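Local coordinates for protein hydroalkoxylation enzyme phnH (Penicillium herquei, PDB 6JJT) that catalyses the enantioselective intramolecular hydroalkoxylation that closes a prenylated phenalenone to (2'R)-atrovenetin in herqueinone biosynthesis, at residues L26-S31 against A61-D66; V113-S118 against N126-W131; A32-G37 against N141-W146; D96-L101 against E120-L125. All coordinates share one frame; numbering follows the deposited sequence.

Interaction 1 (L26-S31 against A61-D66); sequences LEFLFS and AGPNFD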
# COMPACT_ATOMS: atom_id res chain seq x y z
N LEU D 26 12.72 -23.49 -8.13
CA LEU D 26 11.47 -23.08 -8.78
C LEU D 26 10.62 -24.33 -9.02
O LEU D 26 11.12 -25.33 -9.55
CB LEU D 26 11.76 -22.41 -10.12
CG LEU D 26 12.58 -21.12 -10.06
CD1 LEU D 26 13.36 -20.92 -11.35
CD2 LEU D 26 11.66 -19.94 -9.86
N GLU D 27 9.33 -24.29 -8.66
CA GLU D 27 8.40 -25.38 -8.89
C GLU D 27 7.12 -24.80 -9.48
O GLU D 27 6.65 -23.76 -9.01
CB GLU D 27 8.07 -26.10 -7.58
CG GLU D 27 9.08 -27.17 -7.16
CD GLU D 27 9.59 -28.08 -8.28
OE1 GLU D 27 8.75 -28.68 -9.02
OE2 GLU D 27 10.83 -28.16 -8.44
N PHE D 28 6.55 -25.41 -10.50
CA PHE D 28 5.33 -24.88 -11.11
C PHE D 28 4.20 -24.89 -10.09
O PHE D 28 3.99 -25.83 -9.33
CB PHE D 28 4.94 -25.73 -12.34
CG PHE D 28 3.68 -25.21 -12.98
CD1 PHE D 28 3.61 -23.94 -13.55
CD2 PHE D 28 2.53 -25.97 -12.94
CE1 PHE D 28 2.44 -23.48 -14.13
CE2 PHE D 28 1.33 -25.50 -13.48
CZ PHE D 28 1.29 -24.25 -14.07
N LEU D 29 3.53 -23.72 -9.96
CA LEU D 29 2.52 -23.57 -8.93
C LEU D 29 1.10 -23.55 -9.51
O LEU D 29 0.26 -24.27 -8.97
CB LEU D 29 2.78 -22.28 -8.13
CG LEU D 29 1.91 -22.05 -6.90
CD1 LEU D 29 2.04 -23.13 -5.84
CD2 LEU D 29 2.14 -20.65 -6.30
N PHE D 30 0.83 -22.67 -10.50
CA PHE D 30 -0.54 -22.56 -11.02
C PHE D 30 -0.50 -21.73 -12.28
O PHE D 30 0.44 -21.00 -12.51
CB PHE D 30 -1.56 -21.94 -10.04
CG PHE D 30 -1.48 -20.44 -9.77
CD1 PHE D 30 -0.43 -19.90 -9.01
CD2 PHE D 30 -2.48 -19.59 -10.23
CE1 PHE D 30 -0.40 -18.53 -8.75
CE2 PHE D 30 -2.46 -18.23 -9.92
CZ PHE D 30 -1.41 -17.69 -9.19
N SER D 31 -1.58 -21.85 -13.09
CA SER D 31 -1.82 -20.93 -14.17
C SER D 31 -3.12 -20.18 -13.88
O SER D 31 -4.00 -20.63 -13.15
CB SER D 31 -1.92 -21.66 -15.49
OG SER D 31 -3.06 -22.50 -15.41
N ALA D 61 -5.72 -23.05 -12.58
CA ALA D 61 -5.49 -24.48 -12.73
C ALA D 61 -4.09 -24.82 -12.28
O ALA D 61 -3.27 -23.95 -12.06
CB ALA D 61 -5.73 -24.87 -14.17
N GLY D 62 -3.82 -26.12 -12.21
CA GLY D 62 -2.49 -26.59 -11.86
C GLY D 62 -2.57 -27.69 -10.80
O GLY D 62 -3.65 -28.06 -10.37
N PRO D 63 -1.41 -28.23 -10.37
CA PRO D 63 -1.37 -29.42 -9.51
C PRO D 63 -1.72 -29.23 -8.04
O PRO D 63 -1.86 -30.21 -7.31
CB PRO D 63 0.09 -29.87 -9.66
CG PRO D 63 0.88 -28.63 -10.03
CD PRO D 63 -0.08 -27.78 -10.82
N ASN D 64 -1.89 -27.98 -7.59
CA ASN D 64 -1.91 -27.67 -6.17
C ASN D 64 -3.30 -27.17 -5.76
O ASN D 64 -3.79 -27.49 -4.67
CB ASN D 64 -0.87 -26.60 -5.83
CG ASN D 64 0.57 -26.96 -6.17
OD1 ASN D 64 1.24 -27.68 -5.43
ND2 ASN D 64 1.07 -26.40 -7.25
N PHE D 65 -3.89 -26.34 -6.63
CA PHE D 65 -5.20 -25.75 -6.40
C PHE D 65 -5.78 -25.36 -7.76
O PHE D 65 -5.07 -25.02 -8.71
CB PHE D 65 -5.12 -24.62 -5.36
CG PHE D 65 -4.21 -23.48 -5.74
CD1 PHE D 65 -2.85 -23.50 -5.42
CD2 PHE D 65 -4.71 -22.37 -6.40
CE1 PHE D 65 -2.01 -22.44 -5.78
CE2 PHE D 65 -3.87 -21.32 -6.77
CZ PHE D 65 -2.52 -21.35 -6.46
N ASP D 66 -7.10 -25.46 -7.86
CA ASP D 66 -7.79 -25.01 -9.05
C ASP D 66 -9.07 -24.31 -8.60
O ASP D 66 -9.56 -24.57 -7.50
CB ASP D 66 -8.09 -26.19 -9.97
CG ASP D 66 -9.19 -27.03 -9.37
OD1 ASP D 66 -9.09 -27.35 -8.16
OD2 ASP D 66 -10.17 -27.31 -10.10
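Phe30 and Phe65 meet on the buried side of this contact, where the first strand of an eight-stranded antiparallel beta-barrel carries a classic beta bulge. Leu29 and Phe30 share Tyr145 of strand 142-148 as their bulge partner, and the loop 61-66 that follows strand 48-61 folds back over this irregular part of strand 26-44. CZ of Phe65 lies over one face of the Phe30 ring, 3.6 Å from its CG, with the two planes inclined at 41°. The first torsion of Phe30 (chi1 73°) sets CG between the backbone N and carbonyl carbon, directing the ring into the packed interior, where its stacking partner is Tyr145. Leu29 adds a second apolar touch, its CG lying 4.1 Å from CE1 of Phe65.

The solvent side is looser. There Pro63 puts CD 3.8 Å from CE2 of Phe28, ring carbon against ring edge atoms of neither clear face nor rim, and Phe28 also packs on Pro21 of the second subunit. Between the two sides, the backbones of Ser31 and Ala61 form an antiparallel hydrogen-bonded pair, with Ser31 N 2.9 Å from Ala61 O. Gly62 follows with a positive phi (133°). The loop is fastened once more by the amide of Asn64, whose ND2 donates to a lone pair of Leu29 O in the carbonyl plane at 2.9 Å.

Interaction 2 (V113-S118 against N126-W131); sequences VLFDTS and NNVTAW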
# COMPACT_ATOMS: atom_id res chain seq x y z
N VAL D 113 3.89 -12.59 -6.60
CA VAL D 113 2.62 -12.93 -6.02
C VAL D 113 2.82 -13.36 -4.58
O VAL D 113 3.77 -14.11 -4.26
CB VAL D 113 1.99 -14.12 -6.78
CG1 VAL D 113 0.57 -14.35 -6.33
CG2 VAL D 113 2.04 -13.92 -8.27
N LEU D 114 1.91 -12.93 -3.72
CA LEU D 114 1.74 -13.37 -2.36
C LEU D 114 0.29 -13.82 -2.17
O LEU D 114 -0.58 -13.41 -2.96
CB LEU D 114 2.09 -12.24 -1.38
CG LEU D 114 3.56 -11.83 -1.37
CD1 LEU D 114 3.70 -10.47 -0.70
CD2 LEU D 114 4.46 -12.87 -0.69
N PHE D 115 0.04 -14.61 -1.12
CA PHE D 115 -1.26 -15.23 -0.88
C PHE D 115 -1.66 -15.12 0.57
O PHE D 115 -0.81 -15.09 1.47
CB PHE D 115 -1.18 -16.76 -1.15
CG PHE D 115 -0.71 -17.11 -2.54
CD1 PHE D 115 -1.63 -17.16 -3.60
CD2 PHE D 115 0.64 -17.30 -2.82
CE1 PHE D 115 -1.19 -17.49 -4.89
CE2 PHE D 115 1.07 -17.58 -4.10
CZ PHE D 115 0.16 -17.67 -5.13
N ASP D 116 -2.97 -15.02 0.81
CA ASP D 116 -3.51 -15.04 2.15
C ASP D 116 -4.76 -15.90 2.19
O ASP D 116 -5.75 -15.60 1.49
CB ASP D 116 -3.82 -13.63 2.64
CG ASP D 116 -3.98 -13.50 4.13
OD1 ASP D 116 -4.58 -14.39 4.76
OD2 ASP D 116 -3.50 -12.50 4.67
N THR D 117 -4.73 -16.92 3.03
CA THR D 117 -5.92 -17.74 3.28
C THR D 117 -5.83 -18.32 4.68
O THR D 117 -4.74 -18.74 5.09
CB THR D 117 -6.09 -18.81 2.20
OG1 THR D 117 -7.32 -19.47 2.51
CG2 THR D 117 -5.00 -19.87 2.17
N SER D 118 -6.96 -18.46 5.36
CA SER D 118 -7.00 -19.23 6.61
C SER D 118 -7.47 -20.67 6.38
O SER D 118 -7.57 -21.42 7.37
CB SER D 118 -7.82 -18.56 7.68
OG SER D 118 -9.11 -18.24 7.19
N ASN D 126 0.32 -19.27 2.50
CA ASN D 126 0.67 -18.08 3.25
C ASN D 126 2.18 -17.91 3.35
O ASN D 126 2.66 -16.79 3.59
CB ASN D 126 0.09 -18.12 4.66
CG ASN D 126 -1.42 -18.02 4.70
OD1 ASN D 126 -2.04 -17.55 3.76
ND2 ASN D 126 -2.01 -18.45 5.79
N ASN D 127 2.90 -19.02 3.20
CA ASN D 127 4.35 -18.97 3.28
C ASN D 127 5.01 -18.95 1.92
O ASN D 127 6.23 -19.08 1.85
CB ASN D 127 4.89 -20.15 4.10
CG ASN D 127 4.36 -20.10 5.51
OD1 ASN D 127 4.36 -19.05 6.15
ND2 ASN D 127 3.80 -21.21 5.97
N VAL D 128 4.26 -18.76 0.83
CA VAL D 128 4.80 -18.83 -0.51
C VAL D 128 5.03 -17.46 -1.15
O VAL D 128 4.14 -16.59 -1.15
CB VAL D 128 3.87 -19.66 -1.44
CG1 VAL D 128 4.28 -19.59 -2.91
CG2 VAL D 128 3.79 -21.11 -0.92
N THR D 129 6.18 -17.28 -1.78
CA THR D 129 6.39 -16.23 -2.77
C THR D 129 6.37 -16.88 -4.15
O THR D 129 7.19 -17.82 -4.44
CB THR D 129 7.78 -15.58 -2.65
OG1 THR D 129 8.77 -16.63 -2.43
CG2 THR D 129 7.88 -14.70 -1.43
N ALA D 130 5.49 -16.43 -5.03
CA ALA D 130 5.48 -16.90 -6.41
C ALA D 130 5.81 -15.83 -7.41
O ALA D 130 5.86 -14.64 -7.10
CB ALA D 130 4.14 -17.56 -6.70
N TRP D 131 5.98 -16.24 -8.68
CA TRP D 131 6.41 -15.38 -9.75
C TRP D 131 5.81 -15.92 -11.04
O TRP D 131 5.85 -17.15 -11.22
CB TRP D 131 7.94 -15.39 -9.86
CG TRP D 131 8.49 -14.48 -10.90
CD1 TRP D 131 8.99 -13.22 -10.71
CD2 TRP D 131 8.61 -14.72 -12.31
NE1 TRP D 131 9.41 -12.68 -11.88
CE2 TRP D 131 9.21 -13.58 -12.88
CE3 TRP D 131 8.30 -15.80 -13.16
CZ2 TRP D 131 9.46 -13.44 -14.24
CZ3 TRP D 131 8.56 -15.67 -14.51
CH2 TRP D 131 9.16 -14.52 -15.03
O HOH W 1 2.25 -15.59 0.51
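Phe115 and Ala130 meet at the apolar centre of an antiparallel strand pair in the barrel wall, where strand 110-116 lies beside strand 129-133. The methyl of Ala130 reaches the edge of the Phe115 ring, its CB 4.0 Å from CE2. Val128 sends CG1 to the same ring carbon, and the two side chains cross obliquely. With chi1 at -57°, Phe115 has CG anti to its carbonyl carbon, and the ring leans toward the neighbouring strand. Val113 and Ala130 form the hydrogen-bonded pair of this ladder, with CB atoms 4.1 Å apart. On the other face, Leu114 and Thr129 run side by side in the same direction, CD2 against CG2.

The backbones of Val113 and Ala130 exchange two hydrogen bonds: the one from Ala130 N to Val113 O is almost straight, whereas the one from Val113 N to Ala130 O is more bent, with an N-H...O angle of 144°. Farther along, the strands part and a water takes the place of a direct bond: it accepts from Phe115 N and donates to Val128 O at 2.7 Å. Phe115 O accepts a hydrogen bond from Arg85 of the second subunit.

At the polar edge, the amide of Asn126 spans the backbone of Thr117 with both its ends, fixing its rotation; ND2 also binds Asp81 of the second subunit. OD1 accepts from Thr117 N at 2.9 Å on a lone pair in the carbonyl plane, while ND2 donates to Thr117 O at 2.8 Å.

Interaction 3 (A32-G37 against N141-W146); sequences ANLTKG and NFLEYW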
# COMPACT_ATOMS: atom_id res chain seq x y z
N ALA D 32 -3.22 -19.02 -14.53
CA ALA D 32 -4.41 -18.20 -14.43
C ALA D 32 -4.74 -17.74 -15.84
O ALA D 32 -3.86 -17.29 -16.59
CB ALA D 32 -4.17 -17.00 -13.53
N ASN D 33 -6.02 -17.91 -16.21
CA ASN D 33 -6.52 -17.45 -17.49
C ASN D 33 -7.61 -16.43 -17.18
O ASN D 33 -8.72 -16.83 -16.77
CB ASN D 33 -7.07 -18.62 -18.30
CG ASN D 33 -7.29 -18.31 -19.76
OD1 ASN D 33 -6.93 -17.24 -20.25
ND2 ASN D 33 -7.82 -19.28 -20.49
N LEU D 34 -7.26 -15.14 -17.28
CA LEU D 34 -8.02 -14.11 -16.61
C LEU D 34 -8.90 -13.39 -17.62
O LEU D 34 -8.59 -13.32 -18.81
CB LEU D 34 -7.01 -13.14 -15.98
CG LEU D 34 -6.16 -13.68 -14.83
CD1 LEU D 34 -5.07 -12.68 -14.47
CD2 LEU D 34 -7.00 -14.03 -13.62
N THR D 35 -10.02 -12.86 -17.12
CA THR D 35 -10.85 -11.94 -17.91
C THR D 35 -10.83 -10.58 -17.20
O THR D 35 -10.83 -10.52 -15.96
CB THR D 35 -12.27 -12.47 -18.17
OG1 THR D 35 -12.98 -12.66 -16.95
CG2 THR D 35 -12.28 -13.78 -18.94
N LYS D 36 -10.82 -9.51 -17.99
CA LYS D 36 -10.69 -8.18 -17.43
C LYS D 36 -11.72 -7.26 -18.05
O LYS D 36 -12.11 -7.47 -19.20
CB LYS D 36 -9.28 -7.67 -17.70
CG LYS D 36 -8.19 -8.52 -17.08
CD LYS D 36 -6.81 -7.91 -17.11
CE LYS D 36 -5.86 -8.69 -16.22
NZ LYS D 36 -4.54 -8.00 -16.08
N GLY D 37 -12.14 -6.26 -17.28
CA GLY D 37 -12.93 -5.15 -17.79
C GLY D 37 -12.10 -4.21 -18.65
O GLY D 37 -10.91 -4.42 -18.87
N ASN D 141 -3.37 -12.40 -20.92
CA ASN D 141 -4.32 -12.80 -19.89
C ASN D 141 -4.09 -14.24 -19.43
O ASN D 141 -4.77 -14.70 -18.50
CB ASN D 141 -5.74 -12.39 -20.25
CG ASN D 141 -5.94 -10.88 -20.20
OD1 ASN D 141 -5.34 -10.18 -19.39
ND2 ASN D 141 -6.79 -10.37 -21.08
N PHE D 142 -3.15 -14.97 -20.06
CA PHE D 142 -2.81 -16.31 -19.60
C PHE D 142 -1.39 -16.32 -19.04
O PHE D 142 -0.43 -16.05 -19.77
CB PHE D 142 -2.90 -17.36 -20.73
CG PHE D 142 -2.59 -18.74 -20.22
CD1 PHE D 142 -3.51 -19.45 -19.46
CD2 PHE D 142 -1.35 -19.33 -20.42
CE1 PHE D 142 -3.23 -20.71 -18.93
CE2 PHE D 142 -1.07 -20.59 -19.91
CZ PHE D 142 -2.00 -21.28 -19.16
N LEU D 143 -1.28 -16.59 -17.73
CA LEU D 143 0.02 -16.57 -17.06
C LEU D 143 0.30 -17.88 -16.35
O LEU D 143 -0.59 -18.56 -15.87
CB LEU D 143 0.09 -15.43 -16.04
CG LEU D 143 -0.11 -14.03 -16.61
CD1 LEU D 143 -1.56 -13.56 -16.44
CD2 LEU D 143 0.85 -13.08 -15.87
N GLU D 144 1.58 -18.20 -16.31
CA GLU D 144 2.06 -19.34 -15.56
C GLU D 144 2.91 -18.85 -14.39
O GLU D 144 3.78 -18.01 -14.64
CB GLU D 144 2.92 -20.24 -16.48
CG GLU D 144 2.06 -21.05 -17.43
CD GLU D 144 2.82 -21.67 -18.58
OE1 GLU D 144 3.99 -21.34 -18.78
OE2 GLU D 144 2.22 -22.50 -19.27
N TYR D 145 2.71 -19.47 -13.27
CA TYR D 145 3.37 -19.03 -12.03
C TYR D 145 4.15 -20.16 -11.37
O TYR D 145 3.70 -21.32 -11.34
CB TYR D 145 2.32 -18.53 -11.03
CG TYR D 145 1.51 -17.33 -11.44
CD1 TYR D 145 0.34 -17.51 -12.16
CD2 TYR D 145 1.88 -16.02 -11.10
CE1 TYR D 145 -0.45 -16.44 -12.54
CE2 TYR D 145 1.10 -14.93 -11.48
CZ TYR D 145 -0.06 -15.15 -12.21
OH TYR D 145 -0.90 -14.11 -12.56
N TRP D 146 5.26 -19.77 -10.71
CA TRP D 146 6.23 -20.65 -10.07
C TRP D 146 6.37 -20.28 -8.60
O TRP D 146 6.51 -19.09 -8.28
CB TRP D 146 7.58 -20.50 -10.79
CG TRP D 146 7.45 -20.92 -12.22
CD1 TRP D 146 6.96 -20.17 -13.25
CD2 TRP D 146 7.75 -22.21 -12.76
NE1 TRP D 146 6.96 -20.91 -14.41
CE2 TRP D 146 7.41 -22.17 -14.13
CE3 TRP D 146 8.28 -23.38 -12.21
CZ2 TRP D 146 7.63 -23.26 -14.98
CZ3 TRP D 146 8.47 -24.47 -13.04
CH2 TRP D 146 8.14 -24.40 -14.39
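Ala32 and Leu143 form an antiparallel hydrogen-bonded pair through Leu143 N to Ala32 O (2.9 Å) and Ala32 N to Leu143 O, Asn33 and Phe142 follow as a non-hydrogen-bonded pair, and Leu34 N then bonds Asn141 O at 2.8 Å, the axes of the short strand segments passing 4.9 Å apart with N-to-C directions that differ by 146°, roughly antiparallel.

The side chains divide between the two faces. With Ala32 and Leu143 lie the more buried groups: CB of Ala32 sits at the edge of the Tyr145 ring, 3.9 Å from CE1, and CD1 of Leu34 meets CD1 of Leu143 as these two leucines cross at about a right angle. Tyr145 continues inward to stack on Phe30 and pack on Val113; its hydroxyl makes a weak hydrogen bond to Glu104. On the opposite face, CB of Asn33 lies in the plane of the Phe142 ring at its edge, 3.8 Å from CD1, and the Asn33 amide stands perpendicular to that ring. Phe142 holds CG anti to its backbone N (chi1 -178°), which lays CD1 along the partner strand. The CA of Phe142 also makes a CA-H...O contact with Ala32 O at 3.3 Å.

Toward the end of the pair, Lys36 is stretched out past Asn141, and its CD comes within 3.5 Å of Asn141 OD1, an approach through the aliphatic part of the chain. Joining the first strand to the last, this ladder is the closing seam of an antiparallel beta-barrel, consistent with membership of the DUF3237 family in the AOC-barrel clan.

Interaction 4 (D96-L101 against E120-L125); sequences DGANIL and EKYNWL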
# COMPACT_ATOMS: atom_id res chain seq x y z
N ASP D 96 -13.18 -26.49 -4.21
CA ASP D 96 -13.78 -26.99 -2.97
C ASP D 96 -14.18 -25.86 -2.00
O ASP D 96 -14.48 -26.11 -0.84
CB ASP D 96 -12.93 -28.11 -2.35
CG ASP D 96 -11.44 -27.79 -2.16
OD1 ASP D 96 -10.97 -26.70 -2.58
OD2 ASP D 96 -10.75 -28.65 -1.59
N GLY D 97 -14.18 -24.61 -2.46
CA GLY D 97 -14.88 -23.58 -1.69
C GLY D 97 -14.00 -22.65 -0.85
O GLY D 97 -14.55 -21.80 -0.13
N ALA D 98 -12.67 -22.81 -0.91
CA ALA D 98 -11.80 -21.97 -0.07
C ALA D 98 -11.52 -20.64 -0.77
O ALA D 98 -11.34 -20.61 -1.99
CB ALA D 98 -10.51 -22.68 0.16
N ASN D 99 -11.49 -19.56 0.02
CA ASN D 99 -11.20 -18.23 -0.51
C ASN D 99 -9.74 -17.91 -0.22
O ASN D 99 -9.28 -18.07 0.90
CB ASN D 99 -12.10 -17.22 0.17
CG ASN D 99 -13.56 -17.34 -0.21
OD1 ASN D 99 -13.84 -17.86 -1.30
ND2 ASN D 99 -14.42 -16.86 0.66
N ILE D 100 -9.05 -17.39 -1.24
CA ILE D 100 -7.63 -17.05 -1.15
C ILE D 100 -7.45 -15.66 -1.74
O ILE D 100 -7.79 -15.45 -2.90
CB ILE D 100 -6.75 -18.06 -1.92
CG1 ILE D 100 -7.00 -19.50 -1.47
CG2 ILE D 100 -5.28 -17.64 -1.88
CD1 ILE D 100 -6.51 -20.56 -2.44
N LEU D 101 -6.88 -14.73 -0.95
CA LEU D 101 -6.50 -13.44 -1.54
C LEU D 101 -5.15 -13.55 -2.24
O LEU D 101 -4.17 -14.05 -1.65
CB LEU D 101 -6.38 -12.37 -0.44
CG LEU D 101 -6.02 -10.98 -0.96
CD1 LEU D 101 -7.16 -10.41 -1.76
CD2 LEU D 101 -5.62 -10.05 0.18
N GLU D 120 -7.50 -24.46 5.98
CA GLU D 120 -6.52 -25.42 6.47
C GLU D 120 -5.81 -26.14 5.33
O GLU D 120 -4.61 -26.42 5.40
CB GLU D 120 -7.18 -26.44 7.39
CG GLU D 120 -7.18 -26.01 8.85
CD GLU D 120 -7.19 -27.17 9.83
OE1 GLU D 120 -6.86 -28.32 9.42
OE2 GLU D 120 -7.54 -26.93 11.02
N LYS D 121 -6.55 -26.44 4.27
CA LYS D 121 -6.01 -27.17 3.14
C LYS D 121 -5.00 -26.33 2.36
O LYS D 121 -4.03 -26.85 1.82
CB LYS D 121 -7.13 -27.68 2.23
CG LYS D 121 -6.65 -28.41 0.99
CD LYS D 121 -7.81 -29.00 0.20
CE LYS D 121 -7.39 -29.54 -1.14
NZ LYS D 121 -8.56 -30.10 -1.86
N TYR D 122 -5.21 -25.00 2.32
CA TYR D 122 -4.41 -24.16 1.43
C TYR D 122 -3.51 -23.18 2.17
O TYR D 122 -2.83 -22.40 1.52
CB TYR D 122 -5.34 -23.42 0.46
CG TYR D 122 -6.14 -24.35 -0.41
CD1 TYR D 122 -5.54 -25.01 -1.48
CD2 TYR D 122 -7.49 -24.56 -0.18
CE1 TYR D 122 -6.26 -25.88 -2.28
CE2 TYR D 122 -8.22 -25.44 -0.97
CZ TYR D 122 -7.61 -26.09 -2.02
OH TYR D 122 -8.34 -26.93 -2.83
N ASN D 123 -3.48 -23.23 3.51
CA ASN D 123 -2.77 -22.15 4.20
C ASN D 123 -1.24 -22.29 4.09
O ASN D 123 -0.55 -21.36 4.46
CB ASN D 123 -3.35 -21.81 5.57
CG ASN D 123 -3.12 -22.92 6.56
OD1 ASN D 123 -2.39 -23.86 6.27
ND2 ASN D 123 -3.72 -22.80 7.75
N TRP D 124 -0.71 -23.38 3.56
CA TRP D 124 0.68 -23.43 3.12
C TRP D 124 1.02 -22.27 2.17
O TRP D 124 2.18 -21.85 2.06
CB TRP D 124 1.01 -24.82 2.52
CG TRP D 124 0.20 -25.21 1.32
CD1 TRP D 124 -1.03 -25.82 1.30
CD2 TRP D 124 0.53 -24.99 -0.05
NE1 TRP D 124 -1.47 -25.97 0.01
CE2 TRP D 124 -0.53 -25.48 -0.84
CE3 TRP D 124 1.63 -24.41 -0.67
CZ2 TRP D 124 -0.53 -25.41 -2.24
CZ3 TRP D 124 1.65 -24.35 -2.04
CH2 TRP D 124 0.59 -24.84 -2.82
N LEU D 125 0.02 -21.74 1.45
CA LEU D 125 0.28 -20.66 0.50
C LEU D 125 0.65 -19.36 1.22
O LEU D 125 1.31 -18.51 0.61
CB LEU D 125 -0.96 -20.41 -0.38
CG LEU D 125 -1.22 -21.47 -1.44
CD1 LEU D 125 -2.63 -21.29 -2.02
CD2 LEU D 125 -0.14 -21.33 -2.53
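Asp96 supplies the polar half of the contact, facing the side chains of Lys121 and Tyr122 from the opposite direction. Its OD2 forms a salt bridge with Lys121 NZ at 2.6 Å, while OD1 accepts the hydroxyl of Tyr122, with OH 2.7 Å away. Both partners use the syn side of the carboxylate, and the carboxylate plane stands 80° from the tyrosine ring. OD1 lies at the edge of that ring and has a further partner in Thr94. Lys121 is fully extended, its CG anti to the backbone N (chi1 178°), and this CG rests 3.8 Å above the plane of the Tyr122 ring, over its centre.

The apolar contacts lie deeper. CB of Ala98 touches the tyrosine at CD2, 3.6 Å away, and CD1 of Ile100 packs against Leu125 CD1 at 4.0 Å, methyl to methyl. Phe65 and Phe115 continue this packing beyond the two segments.

A 3-10 segment starts at Asn123, just after Tyr122, whose carbonyl O accepts from Leu125 N. With one oxygen on an ammonium and the other on a phenol, the carboxylate of Asp96 is held against rotation, and the paired charge probably keeps it ionised at this exposed rim of the barrel.

How the interactions relate
All four contacts belong to one antiparallel beta-barrel with strands in sequential order. Interactions 1 and 3 share strand 26-44, their centres 13 Å apart; they cross along the chain, and Tyr145 of interaction 3 bonds through its backbone to Leu29 and Phe30 of interaction 1. Interaction 2 lies nested inside the loop closed by interaction 3, and crosses interaction 4, 10 Å away, where strands 99-107 and 110-116 are neighbours. Packing of Leu29 and Phe30 on Phe115 joins interactions 1 and 2, while Phe65 meets Tyr122 between interactions 1 and 4. Interactions 3 and 4 do not touch. Interactions 1, 2 and 3 reach the second subunit, and 2 and 4 the third, tying the barrel to the homotetramer.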